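Local coordinates for protein formate dehydrogenase (PDB 6TTB) that probably catalyses the NAD-dependent oxidation of formate to carbon dioxide, binding NAD in a Rossmann-type domain of the D-2-hydroxyacid dehydrogenase family, at residues 113-118 with 341-346; 165-170 with 176-181. All blocks are in the same frame, centred on the assembly; numbering follows the deposited sequence.

Contact 1: residues 113-118 with 341-346; sequences LAITAG and KDILER
Strand 113-116 and the helical segment 341-346 pack nearly antiparallel, with 163° between their directions and axes 10.3 Å apart, and Ile115 faces Ile343 where the backbones come nearest, 8.3 Å from CA to CA. No hydrogen bond joins the two segments; the contact is made by aliphatic side chains. Ile115 sits at its middle. Its CG1 lies beside the backbone N and anti to the carbonyl carbon (chi1 -50°), and the extended chi2 of 177° carries CD1 out toward the helix. There CD1 meets the CG2 methyl of Ile343 at 3.6 Å, the two side chains running past one another in opposite directions, so that CG2 also lies 4.1 Å from Ile115 CG1. Leu344 comes in from the flank, though its CB does not point at the strand; its exact fit against Ile115 is doubtful. Leu113, two residues earlier on the same side of the strand, adds a looser contact from CD2 to Ile343 CG2 at 4.2 Å.

Strand 113-116 belongs to the parallel sheet 69-73, 34-38, 89-92, 113-116, 135-138. This 2-1-3-4-5 strand order with flanking helices is that of a flavodoxin-like domain, consistent with the substrate-binding (catalytic) domain of D-2-hydroxyacid dehydrogenases. Helix 330-348 packs on one face of the sheet, with Val137 also touching Ile343 and helix 59-64 meeting Leu344 through Leu59 and Leu63. On the helix, Arg346 NE donates to Asp342 OD2 at 2.8 Å, on the syn side of the carboxylate. Glu345 pairs with Arg66. With only aliphatic carbons meeting between the two segments, the association rests on dispersion and the exclusion of water, while the helix keeps its charged groups away from this buried interface.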
loop_
_atom_site.group_PDB
_atom_site.type_symbol
_atom_site.label_atom_id
_atom_site.label_comp_id
_atom_site.label_asym_id
_atom_site.label_seq_id
_atom_site.Cartn_x
_atom_site.Cartn_y
_atom_site.Cartn_z
ATOM N N LEU A 113 7.204 20.499 32.597
ATOM C CA LEU A 113 7.115 19.232 31.858
ATOM C C LEU A 113 6.320 19.418 30.572
ATOM O O LEU A 113 5.154 19.865 30.565
ATOM C CB LEU A 113 6.541 18.116 32.752
ATOM C CG LEU A 113 6.674 16.690 32.198
ATOM C CD1 LEU A 113 8.044 16.398 31.649
ATOM C CD2 LEU A 113 6.218 15.584 33.218
ATOM N N ALA A 114 6.997 19.123 29.475
ATOM C CA ALA A 114 6.335 19.095 28.184
ATOM C C ALA A 114 6.222 17.649 27.721
ATOM O O ALA A 114 7.215 16.999 27.387
ATOM C CB ALA A 114 7.111 19.928 27.201
ATOM N N ILE A 115 5.001 17.132 27.746
ATOM C CA ILE A 115 4.807 15.748 27.336
ATOM C C ILE A 115 4.370 15.751 25.882
ATOM O O ILE A 115 3.447 16.502 25.521
ATOM C CB ILE A 115 3.738 15.092 28.212
ATOM C CG1 ILE A 115 3.984 15.306 29.706
ATOM C CG2 ILE A 115 3.588 13.627 27.864
ATOM C CD1 ILE A 115 2.885 14.699 30.481
ATOM N N THR A 116 5.025 14.912 25.085
ATOM C CA THR A 116 4.606 14.619 23.739
ATOM C C THR A 116 3.665 13.392 23.747
ATOM O O THR A 116 4.111 12.243 23.806
ATOM C CB THR A 116 5.834 14.297 22.868
ATOM O OG1 THR A 116 6.832 15.344 22.815
ATOM C CG2 THR A 116 5.452 13.847 21.489
ATOM N N ALA A 117 2.357 13.623 23.572
ATOM C CA ALA A 117 1.453 12.494 23.443
ATOM C C ALA A 117 1.742 11.754 22.148
ATOM O O ALA A 117 1.012 11.867 21.203
ATOM C CB ALA A 117 -0.011 12.918 23.527
ATOM N N GLY A 118 2.722 10.899 22.178
ATOM C CA GLY A 118 3.141 10.167 21.025
ATOM C C GLY A 118 4.659 10.090 21.031
ATOM O O GLY A 118 5.279 10.128 22.119
ATOM N N LYS A 341 -0.334 8.797 30.871
ATOM C CA LYS A 341 -0.876 8.602 32.208
ATOM C C LYS A 341 0.249 8.191 33.141
ATOM O O LYS A 341 0.425 8.802 34.187
ATOM C CB LYS A 341 -2.063 7.620 32.245
ATOM C CG LYS A 341 -3.388 8.137 31.699
ATOM C CD LYS A 341 -4.587 7.576 32.431
ATOM C CE LYS A 341 -5.624 6.938 31.509
ATOM N NZ LYS A 341 -6.873 7.744 31.365
ATOM N N ASP A 342 1.015 7.181 32.736
ATOM C CA ASP A 342 2.111 6.698 33.579
ATOM C C ASP A 342 3.108 7.830 33.887
ATOM O O ASP A 342 3.563 8.014 35.040
ATOM C CB ASP A 342 2.797 5.461 33.005
ATOM C CG ASP A 342 3.775 4.862 33.996
ATOM O OD1 ASP A 342 3.302 4.128 34.963
ATOM O OD2 ASP A 342 5.018 5.140 33.841
ATOM N N ILE A 343 3.453 8.594 32.856
ATOM C CA ILE A 343 4.380 9.704 33.017
ATOM C C ILE A 343 3.880 10.623 34.125
ATOM O O ILE A 343 4.602 10.862 35.094
ATOM C CB ILE A 343 4.531 10.441 31.677
ATOM C CG1 ILE A 343 5.646 9.825 30.824
ATOM C CG2 ILE A 343 4.703 11.934 31.873
ATOM C CD1 ILE A 343 5.343 9.831 29.330
ATOM N N LEU A 344 2.661 11.172 33.936
ATOM C CA LEU A 344 2.059 12.113 34.876
ATOM C C LEU A 344 2.069 11.538 36.301
ATOM O O LEU A 344 2.216 12.277 37.266
ATOM C CB LEU A 344 0.639 12.405 34.441
ATOM C CG LEU A 344 0.480 13.080 33.088
ATOM C CD1 LEU A 344 -0.994 13.300 32.785
ATOM C CD2 LEU A 344 1.199 14.397 33.043
ATOM N N GLU A 345 1.885 10.221 36.427
ATOM C CA GLU A 345 1.908 9.561 37.722
ATOM C C GLU A 345 3.323 9.714 38.335
ATOM O O GLU A 345 3.512 10.412 39.348
ATOM C CB GLU A 345 1.394 8.125 37.552
ATOM C CG GLU A 345 0.804 7.533 38.803
ATOM C CD GLU A 345 -0.360 8.315 39.371
ATOM O OE1 GLU A 345 -1.478 8.040 38.952
ATOM O OE2 GLU A 345 -0.135 9.222 40.220
ATOM N N ARG A 346 4.336 9.177 37.640
ATOM C CA ARG A 346 5.710 9.345 38.091
ATOM C C ARG A 346 6.029 10.831 38.361
ATOM O O ARG A 346 6.543 11.187 39.411
ATOM C CB ARG A 346 6.674 8.772 37.058
ATOM C CG ARG A 346 6.374 7.339 36.681
ATOM C CD ARG A 346 7.590 6.729 36.020
ATOM N NE ARG A 346 7.246 5.427 35.432
ATOM C CZ ARG A 346 8.102 4.423 35.311
ATOM N NH1 ARG A 346 9.377 4.585 35.646
ATOM N NH2 ARG A 346 7.709 3.293 34.777
#

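Contact 2: residues 165-170 with 176-181; sequences GHRQSV and LSQVGN
Gln168 and Val179 meet in a helical (alpha-alpha) hairpin in which helix 162-171 is followed, after a short connection, by helix 176-180; the short segments run at 153° to each other, their axes 10.3 Å apart. From CB, which points at the second helix, the Gln168 chain takes CG beside its own backbone N (chi1 -83°) and then continues extended, bringing the amide up to Val179. CD lies 3.6 Å from Val179 CG2, and OE1 is 3.7 Å from that same methyl. NE2, at the tip, comes close to the methyl as well, but its hydrogen bond goes to Asn175 O in the connection, with a weak second one to Glu164. The amide thus ties the first helix to the turn while also packing against the CG2 methyl of Val179.

The other methyl of Val179, CG1, packs on the backbone of Gly165, 3.8 Å from CA, where the CA atoms of the two residues are 6.0 Å apart. Beside it, the side chains of Arg167 and Gln178 cross at about a right angle, their guanidinium and amide planes 22° apart, and the arginine is held by salt bridges to Glu164 and Glu173. The second subunit covers the hairpin too: His166 ND1 is hydrogen-bonded to Met321 O of that subunit. Arg167 NH1 and Gln178 NE2 approach to 3.8 Å without a hydrogen bond between them.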
loop_
_atom_site.group_PDB
_atom_site.type_symbol
_atom_site.label_atom_id
_atom_site.label_comp_id
_atom_site.label_asym_id
_atom_site.label_seq_id
_atom_site.Cartn_x
_atom_site.Cartn_y
_atom_site.Cartn_z
ATOM N N GLY A 165 -4.610 2.618 -10.114
ATOM C CA GLY A 165 -5.576 1.541 -10.179
ATOM C C GLY A 165 -6.893 1.968 -9.567
ATOM O O GLY A 165 -7.963 1.580 -10.055
ATOM N N HIS A 166 -6.812 2.784 -8.501
ATOM C CA HIS A 166 -8.030 3.198 -7.782
ATOM C C HIS A 166 -8.711 4.383 -8.497
ATOM O O HIS A 166 -9.950 4.514 -8.488
ATOM C CB HIS A 166 -7.725 3.495 -6.304
ATOM C CG HIS A 166 -8.919 3.875 -5.491
ATOM N ND1 HIS A 166 -9.857 2.956 -5.088
ATOM C CD2 HIS A 166 -9.276 5.037 -4.901
ATOM C CE1 HIS A 166 -10.820 3.558 -4.416
ATOM N NE2 HIS A 166 -10.510 4.838 -4.329
ATOM N N ARG A 167 -7.900 5.255 -9.099
ATOM C CA ARG A 167 -8.441 6.397 -9.804
ATOM C C ARG A 167 -9.347 5.874 -10.916
ATOM O O ARG A 167 -10.550 6.120 -10.938
ATOM C CB ARG A 167 -7.255 7.113 -10.443
ATOM C CG ARG A 167 -7.455 8.581 -10.722
ATOM C CD ARG A 167 -6.510 8.911 -11.877
ATOM N NE ARG A 167 -7.433 9.002 -12.971
ATOM C CZ ARG A 167 -7.433 8.220 -14.015
ATOM N NH1 ARG A 167 -6.457 7.326 -14.172
ATOM N NH2 ARG A 167 -8.387 8.360 -14.924
ATOM N N GLN A 168 -8.749 5.074 -11.798
ATOM C CA GLN A 168 -9.463 4.414 -12.861
ATOM C C GLN A 168 -10.699 3.739 -12.296
ATOM O O GLN A 168 -11.769 3.887 -12.872
ATOM C CB GLN A 168 -8.567 3.396 -13.582
ATOM C CG GLN A 168 -7.633 3.942 -14.672
ATOM C CD GLN A 168 -7.057 2.761 -15.417
ATOM O OE1 GLN A 168 -7.682 1.719 -15.490
ATOM N NE2 GLN A 168 -5.827 2.865 -15.908
ATOM N N SER A 169 -10.562 2.944 -11.212
ATOM C CA SER A 169 -11.762 2.326 -10.626
ATOM C C SER A 169 -12.824 3.404 -10.410
ATOM O O SER A 169 -13.885 3.420 -11.065
ATOM C CB SER A 169 -11.461 1.615 -9.330
ATOM O OG SER A 169 -12.664 1.285 -8.582
ATOM N N VAL A 170 -12.451 4.397 -9.607
ATOM C CA VAL A 170 -13.363 5.450 -9.234
ATOM C C VAL A 170 -13.905 6.195 -10.459
ATOM O O VAL A 170 -15.064 6.547 -10.484
ATOM C CB VAL A 170 -12.672 6.420 -8.318
ATOM C CG1 VAL A 170 -13.419 7.719 -8.282
ATOM C CG2 VAL A 170 -12.519 5.822 -6.969
ATOM N N LEU A 176 -5.541 -0.661 -19.052
ATOM C CA LEU A 176 -4.488 -1.422 -18.429
ATOM C C LEU A 176 -3.115 -0.940 -18.898
ATOM O O LEU A 176 -2.108 -1.252 -18.298
ATOM C CB LEU A 176 -4.745 -2.900 -18.721
ATOM C CG LEU A 176 -5.504 -3.612 -17.597
ATOM C CD1 LEU A 176 -6.518 -2.686 -16.947
ATOM C CD2 LEU A 176 -6.171 -4.882 -18.077
ATOM N N SER A 177 -3.069 -0.210 -19.996
ATOM C CA SER A 177 -1.773 0.270 -20.454
ATOM C C SER A 177 -1.248 1.258 -19.443
ATOM O O SER A 177 -0.072 1.220 -19.090
ATOM C CB SER A 177 -1.842 0.881 -21.818
ATOM O OG SER A 177 -1.987 -0.167 -22.776
ATOM N N GLN A 178 -2.159 2.088 -18.924
ATOM C CA GLN A 178 -1.706 3.284 -18.266
ATOM C C GLN A 178 -1.466 2.995 -16.813
ATOM O O GLN A 178 -0.708 3.738 -16.173
ATOM C CB GLN A 178 -2.691 4.429 -18.435
ATOM C CG GLN A 178 -2.109 5.746 -17.952
ATOM C CD GLN A 178 -3.210 6.723 -17.624
ATOM O OE1 GLN A 178 -3.949 7.168 -18.492
ATOM N NE2 GLN A 178 -3.360 7.023 -16.345
ATOM N N VAL A 179 -2.188 1.983 -16.280
ATOM C CA VAL A 179 -1.878 1.473 -14.956
ATOM C C VAL A 179 -0.624 0.653 -15.077
ATOM O O VAL A 179 0.277 0.722 -14.220
ATOM C CB VAL A 179 -2.920 0.541 -14.363
ATOM C CG1 VAL A 179 -3.051 0.726 -12.870
ATOM C CG2 VAL A 179 -4.248 0.473 -15.115
ATOM N N GLY A 180 -0.630 -0.226 -16.073
ATOM C CA GLY A 180 0.467 -1.147 -16.236
ATOM C C GLY A 180 1.804 -0.416 -16.197
ATOM O O GLY A 180 2.752 -0.856 -15.506
ATOM N N ASN A 181 1.817 0.747 -16.874
ATOM C CA ASN A 181 3.007 1.531 -17.161
ATOM C C ASN A 181 3.874 1.719 -15.909
ATOM O O ASN A 181 5.091 1.727 -16.007
ATOM C CB ASN A 181 2.641 2.825 -17.873
ATOM C CG ASN A 181 3.820 3.524 -18.527
ATOM O OD1 ASN A 181 4.170 3.238 -19.680
ATOM N ND2 ASN A 181 4.410 4.476 -17.815
#

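Overall arrangement
The two contacts lie on opposite sides of the chain's centre, 46 Å between their own centres and about 29 Å between nearest atoms, and do not touch. Contact 1 closes a long loop, joining segments 223 residues apart, and contact 2 falls within that span as a local hairpin. Contact 1 joins the C-terminal helix 330-348 to the five-stranded sheet formed by earlier strands, whereas contact 2 lies in the NAD-binding part of the chain and at the subunit interface, which contact 1 does not reach. NAD binds between the two sheet-containing halves; the side chain of Ile343 is about 14 Å from it, so this packed side chain of the helix does not line the cofactor.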